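Local coordinates for putative glycoside hydrolase (Parabacteroides distasonis ATCC 8503, PDB 3GYC), which probably hydrolyses glycosidic bonds in carbohydrates, using a TIM-barrel domain of the cellulase-like type, at residues N267-R270 / V271-R275; L127-P130 / E131-A134. All coordinates share one frame; numbering follows the deposited sequence.

Contact 1 of 2, residues N267-R270 / V271-R275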
loop_
_atom_site.group_PDB
_atom_site.type_symbol
_atom_site.label_atom_id
_atom_site.label_comp_id
_atom_site.label_asym_id
_atom_site.label_seq_id
_atom_site.Cartn_x
_atom_site.Cartn_y
_atom_site.Cartn_z
ATOM N N ASN A 267 2.672 -1.345 26.950
ATOM C CA ASN A 267 1.572 -0.392 26.941
ATOM C C ASN A 267 0.491 -0.384 25.889
ATOM O O ASN A 267 -0.569 0.136 26.152
ATOM C CB ASN A 267 2.204 0.991 26.838
ATOM C CG ASN A 267 3.207 1.220 27.894
ATOM O OD1 ASN A 267 3.059 0.715 29.010
ATOM N ND2 ASN A 267 4.270 1.941 27.559
ATOM N N ALA A 268 0.739 -0.900 24.693
ATOM C CA ALA A 268 -0.233 -0.747 23.609
ATOM C C ALA A 268 -1.625 -1.277 23.952
ATOM O O ALA A 268 -2.624 -0.536 23.863
ATOM C CB ALA A 268 0.303 -1.366 22.307
ATOM N N GLU A 269 -1.704 -2.544 24.330
ATOM C CA GLU A 269 -2.980 -3.113 24.670
ATOM C C GLU A 269 -3.628 -2.344 25.811
ATOM O O GLU A 269 -4.819 -2.004 25.723
ATOM C CB GLU A 269 -2.860 -4.575 25.036
ATOM C CG GLU A 269 -4.224 -5.217 25.169
ATOM C CD GLU A 269 -4.160 -6.664 25.553
ATOM O OE1 GLU A 269 -3.058 -7.168 25.905
ATOM O OE2 GLU A 269 -5.227 -7.302 25.506
ATOM N N ARG A 270 -2.858 -2.085 26.872
ATOM C CA ARG A 270 -3.364 -1.332 28.034
ATOM C C ARG A 270 -3.967 -0.008 27.604
ATOM O O ARG A 270 -5.088 0.301 27.977
ATOM C CB ARG A 270 -2.273 -1.060 29.092
ATOM C CG ARG A 270 -2.748 -0.146 30.250
ATOM C CD ARG A 270 -1.608 0.357 31.168
ATOM N NE ARG A 270 -0.552 1.035 30.403
ATOM C CZ ARG A 270 -0.522 2.341 30.143
ATOM N NH1 ARG A 270 -1.480 3.150 30.606
ATOM N NH2 ARG A 270 0.486 2.841 29.432
ATOM N N VAL A 271 -3.212 0.781 26.844
ATOM C CA VAL A 271 -3.671 2.085 26.367
ATOM C C VAL A 271 -4.974 1.957 25.569
ATOM O O VAL A 271 -5.871 2.769 25.726
ATOM C CB VAL A 271 -2.567 2.807 25.556
ATOM C CG1 VAL A 271 -3.137 3.989 24.767
ATOM C CG2 VAL A 271 -1.440 3.253 26.507
ATOM N N TYR A 272 -5.072 0.927 24.734
ATOM C CA TYR A 272 -6.293 0.699 23.966
ATOM C C TYR A 272 -7.478 0.254 24.832
ATOM O O TYR A 272 -8.562 0.821 24.741
ATOM C CB TYR A 272 -6.052 -0.321 22.862
ATOM C CG TYR A 272 -7.313 -0.711 22.162
ATOM C CD1 TYR A 272 -7.942 0.171 21.297
ATOM C CD2 TYR A 272 -7.898 -1.947 22.390
ATOM C CE1 TYR A 272 -9.132 -0.169 20.675
ATOM C CE2 TYR A 272 -9.072 -2.310 21.765
ATOM C CZ TYR A 272 -9.692 -1.417 20.908
ATOM O OH TYR A 272 -10.885 -1.770 20.296
ATOM N N ARG A 273 -7.282 -0.764 25.659
ATOM C CA ARG A 273 -8.378 -1.300 26.439
ATOM C C ARG A 273 -8.869 -0.370 27.544
ATOM O O ARG A 273 -9.925 -0.615 28.137
ATOM C CB ARG A 273 -8.028 -2.669 27.004
ATOM C CG ARG A 273 -7.925 -3.708 25.930
ATOM C CD ARG A 273 -8.076 -5.076 26.538
ATOM N NE ARG A 273 -7.706 -6.124 25.591
ATOM C CZ ARG A 273 -8.488 -6.568 24.611
ATOM N NH1 ARG A 273 -9.696 -6.063 24.412
ATOM N NH2 ARG A 273 -8.052 -7.531 23.821
ATOM N N GLU A 274 -8.119 0.702 27.789
ATOM C CA GLU A 274 -8.488 1.708 28.788
ATOM C C GLU A 274 -9.733 2.442 28.281
ATOM O O GLU A 274 -10.563 2.901 29.079
ATOM C CB GLU A 274 -7.330 2.696 28.936
ATOM C CG GLU A 274 -6.827 2.861 30.319
ATOM C CD GLU A 274 -5.397 3.396 30.355
ATOM O OE1 GLU A 274 -5.114 4.260 29.502
ATOM O OE2 GLU A 274 -4.576 2.974 31.231
ATOM N N ARG A 275 -9.864 2.550 26.954
ATOM C CA ARG A 275 -10.984 3.280 26.356
ATOM C C ARG A 275 -11.134 2.975 24.866
ATOM O O ARG A 275 -10.945 3.855 24.033
ATOM C CB ARG A 275 -10.795 4.786 26.576
ATOM C CG ARG A 275 -9.407 5.327 26.255
ATOM C CD ARG A 275 -9.417 6.844 26.169
ATOM N NE ARG A 275 -8.087 7.369 25.923
ATOM C CZ ARG A 275 -7.782 8.642 25.665
ATOM N NH1 ARG A 275 -8.711 9.600 25.594
ATOM N NH2 ARG A 275 -6.508 8.967 25.461
#

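Contact 2 of 2, residues L127-P130 / E131-A134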
loop_
_atom_site.group_PDB
_atom_site.type_symbol
_atom_site.label_atom_id
_atom_site.label_comp_id
_atom_site.label_asym_id
_atom_site.label_seq_id
_atom_site.Cartn_x
_atom_site.Cartn_y
_atom_site.Cartn_z
ATOM N N LEU A 127 16.801 9.054 -10.473
ATOM C CA LEU A 127 15.471 9.449 -10.924
ATOM C C LEU A 127 15.113 10.814 -10.337
ATOM O O LEU A 127 14.122 10.957 -9.614
ATOM C CB LEU A 127 14.469 8.392 -10.477
ATOM C CG LEU A 127 14.762 6.966 -10.946
ATOM C CD1 LEU A 127 13.753 6.011 -10.349
ATOM C CD2 LEU A 127 14.763 6.931 -12.487
ATOM N N ASP A 128 15.896 11.829 -10.692
ATOM C CA ASP A 128 15.759 13.139 -10.068
ATOM C C ASP A 128 14.868 14.149 -10.782
ATOM O O ASP A 128 14.855 15.312 -10.417
ATOM C CB ASP A 128 17.149 13.723 -9.768
ATOM C CG ASP A 128 18.047 13.808 -11.003
ATOM O OD1 ASP A 128 17.562 13.658 -12.148
ATOM O OD2 ASP A 128 19.265 14.027 -10.812
ATOM N N THR A 129 14.129 13.706 -11.795
ATOM C CA THR A 129 13.149 14.575 -12.469
ATOM C C THR A 129 11.885 13.720 -12.664
ATOM O O THR A 129 11.990 12.488 -12.722
ATOM C CB THR A 129 13.618 15.095 -13.842
ATOM O OG1 THR A 129 13.620 14.015 -14.787
ATOM C CG2 THR A 129 14.998 15.744 -13.749
ATOM N N PRO A 130 10.698 14.357 -12.758
ATOM C CA PRO A 130 9.488 13.558 -12.995
ATOM C C PRO A 130 9.539 12.807 -14.338
ATOM O O PRO A 130 8.951 11.712 -14.465
ATOM C CB PRO A 130 8.360 14.597 -12.965
ATOM C CG PRO A 130 9.012 15.917 -13.221
ATOM C CD PRO A 130 10.402 15.796 -12.651
ATOM N N GLU A 131 10.262 13.368 -15.313
ATOM C CA GLU A 131 10.406 12.721 -16.613
ATOM C C GLU A 131 11.228 11.454 -16.510
ATOM O O GLU A 131 10.908 10.427 -17.124
ATOM C CB GLU A 131 11.000 13.675 -17.657
ATOM C CG GLU A 131 10.119 14.898 -17.969
ATOM C CD GLU A 131 10.428 16.131 -17.104
ATOM O OE1 GLU A 131 11.114 16.013 -16.064
ATOM O OE2 GLU A 131 10.023 17.249 -17.507
ATOM N N LYS A 132 12.270 11.502 -15.701
ATOM C CA LYS A 132 13.105 10.328 -15.488
ATOM C C LYS A 132 12.330 9.232 -14.781
ATOM O O LYS A 132 12.441 8.045 -15.134
ATOM C CB LYS A 132 14.341 10.705 -14.686
ATOM C CG LYS A 132 15.299 11.574 -15.482
ATOM C CD LYS A 132 16.468 12.000 -14.645
ATOM C CE LYS A 132 17.363 12.959 -15.366
ATOM N NZ LYS A 132 18.576 13.287 -14.543
ATOM N N LEU A 133 11.534 9.632 -13.792
ATOM C CA LEU A 133 10.747 8.688 -13.024
ATOM C C LEU A 133 9.727 8.004 -13.936
ATOM O O LEU A 133 9.547 6.791 -13.865
ATOM C CB LEU A 133 10.045 9.397 -11.860
ATOM C CG LEU A 133 9.273 8.507 -10.876
ATOM C CD1 LEU A 133 10.222 7.494 -10.260
ATOM C CD2 LEU A 133 8.574 9.299 -9.777
ATOM N N ALA A 134 9.099 8.779 -14.819
ATOM C CA ALA A 134 8.114 8.239 -15.722
ATOM C C ALA A 134 8.776 7.312 -16.724
ATOM O O ALA A 134 8.257 6.231 -17.006
ATOM C CB ALA A 134 7.361 9.351 -16.435
#

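Contact 1 of 2, residues N267-R270 / V271-R275
Glu-269 and Arg-273 meet one turn apart near the C-terminal end of helix 259-273, as an i to i+4 salt bridge. Their side chains cross at a slant. Arg-273 NE gives a nearly straight bond to Glu-269 OE2, 2.7 Å long with an N-H...O angle of 169°. The oxygen lies in the guanidinium plane but is met on its anti side, and carboxylate and guanidinium planes stand 60° apart. Arg-273 NH2 adds a weak bond to the same oxygen. Glu-269 gets there because its CG is anti to the backbone N (chi1 -171°) and the chain runs on extended. Arg-273 NH2 also forms a salt bridge with Asp-321, and the pair packs on Trp-322 of helix 321-337. With an alanine here, Arg-273 NE would probably lose this acceptor and the guanidinium would be less firmly fixed, though NH2 could still pair with Asp-321.

A second i to i+4 pair lies on another side of the helix. Arg-270 is modelled in two conformers; in the one described, it runs beside Glu-274, pointing the same way. Its NH1 then reaches Glu-274 OE2 at 3.2 Å on the syn side, a longer and more bent bond. The bend at chi3 turns this guanidinium back over Val-271, whose CG2 lies over one face, 3.5 Å from Arg-270 NH2. In this conformer NH2 also makes a weak bond to Asn-267 OD1, while Asn-267 ND2 binds the carbonyl of Val-249. Val-271 itself is buried against Phe-245, Leu-248 and Val-249 of helix 240-249.

Backbone bonds carry the helix beneath these pairs. Val-271 N binds Asn-267 O at 2.8 Å, and Arg-273 N binds Glu-269 O at the same distance. Glu-274 N makes a weak, bent bond to Arg-270 O at 3.1 Å.

Contact 2 of 2, residues L127-P130 / E131-A134
The N-terminal cap of helix 130-146 is built here, with Thr-129 as the N-cap residue. Thr-129 OG1 accepts from Lys-132 N at 3.0 Å. The hydroxyl sits between the backbone N and the carbonyl carbon (chi1 71°), which turns it to the first turn of the helix. The same OG1 makes a weak bond to Glu-131 OE1, 3.5 Å away. Glu-131 bends at chi2 and lies alongside the ring of Pro-130.

Pro-130 is the first residue of the helix, where its lack of an N-H costs no backbone bond. Regular i to i+4 bonding starts from the cap: Leu-133 N binds Thr-129 O at 3.1 Å, and Ala-134 N binds Pro-130 O.

Lys-132 runs back extended across Thr-129 toward the preceding loop. Its NZ forms a salt bridge with Asp-128 OD1 at 2.6 Å, on the syn lone pair. On the apolar side, Leu-127 and Leu-133 cross at about a right angle, CD1 to CD1 at 3.8 Å. Both leucines touch Tyr-116, and Leu-133 and Pro-130 also pack on Trp-191 of helix 186-200. Leu-127 CD2 lies 3.7 Å from Lys-132 O.

In the fold
From the N terminus, the chain reaches contact 2 first. It follows strand 109-113 of the parallel sheet and the loop after it, at the point where that loop enters helix 130-146. Contact 1 comes later, where helix 259-273 runs out just before helix 276-297. Each contact is local, within one continuous run of chain, and closes no long loop. They come in series, so they neither nest nor cross. The centres of contacts 1 and 2 lie about 44 Å apart, on opposite sides of the chain's centre. Contact 2 joins its helix start to helix 186-200. Contact 1 sits against helices 240-249 and 321-337. Both lie outside the eight parallel strands, whose order fits a TIM barrel.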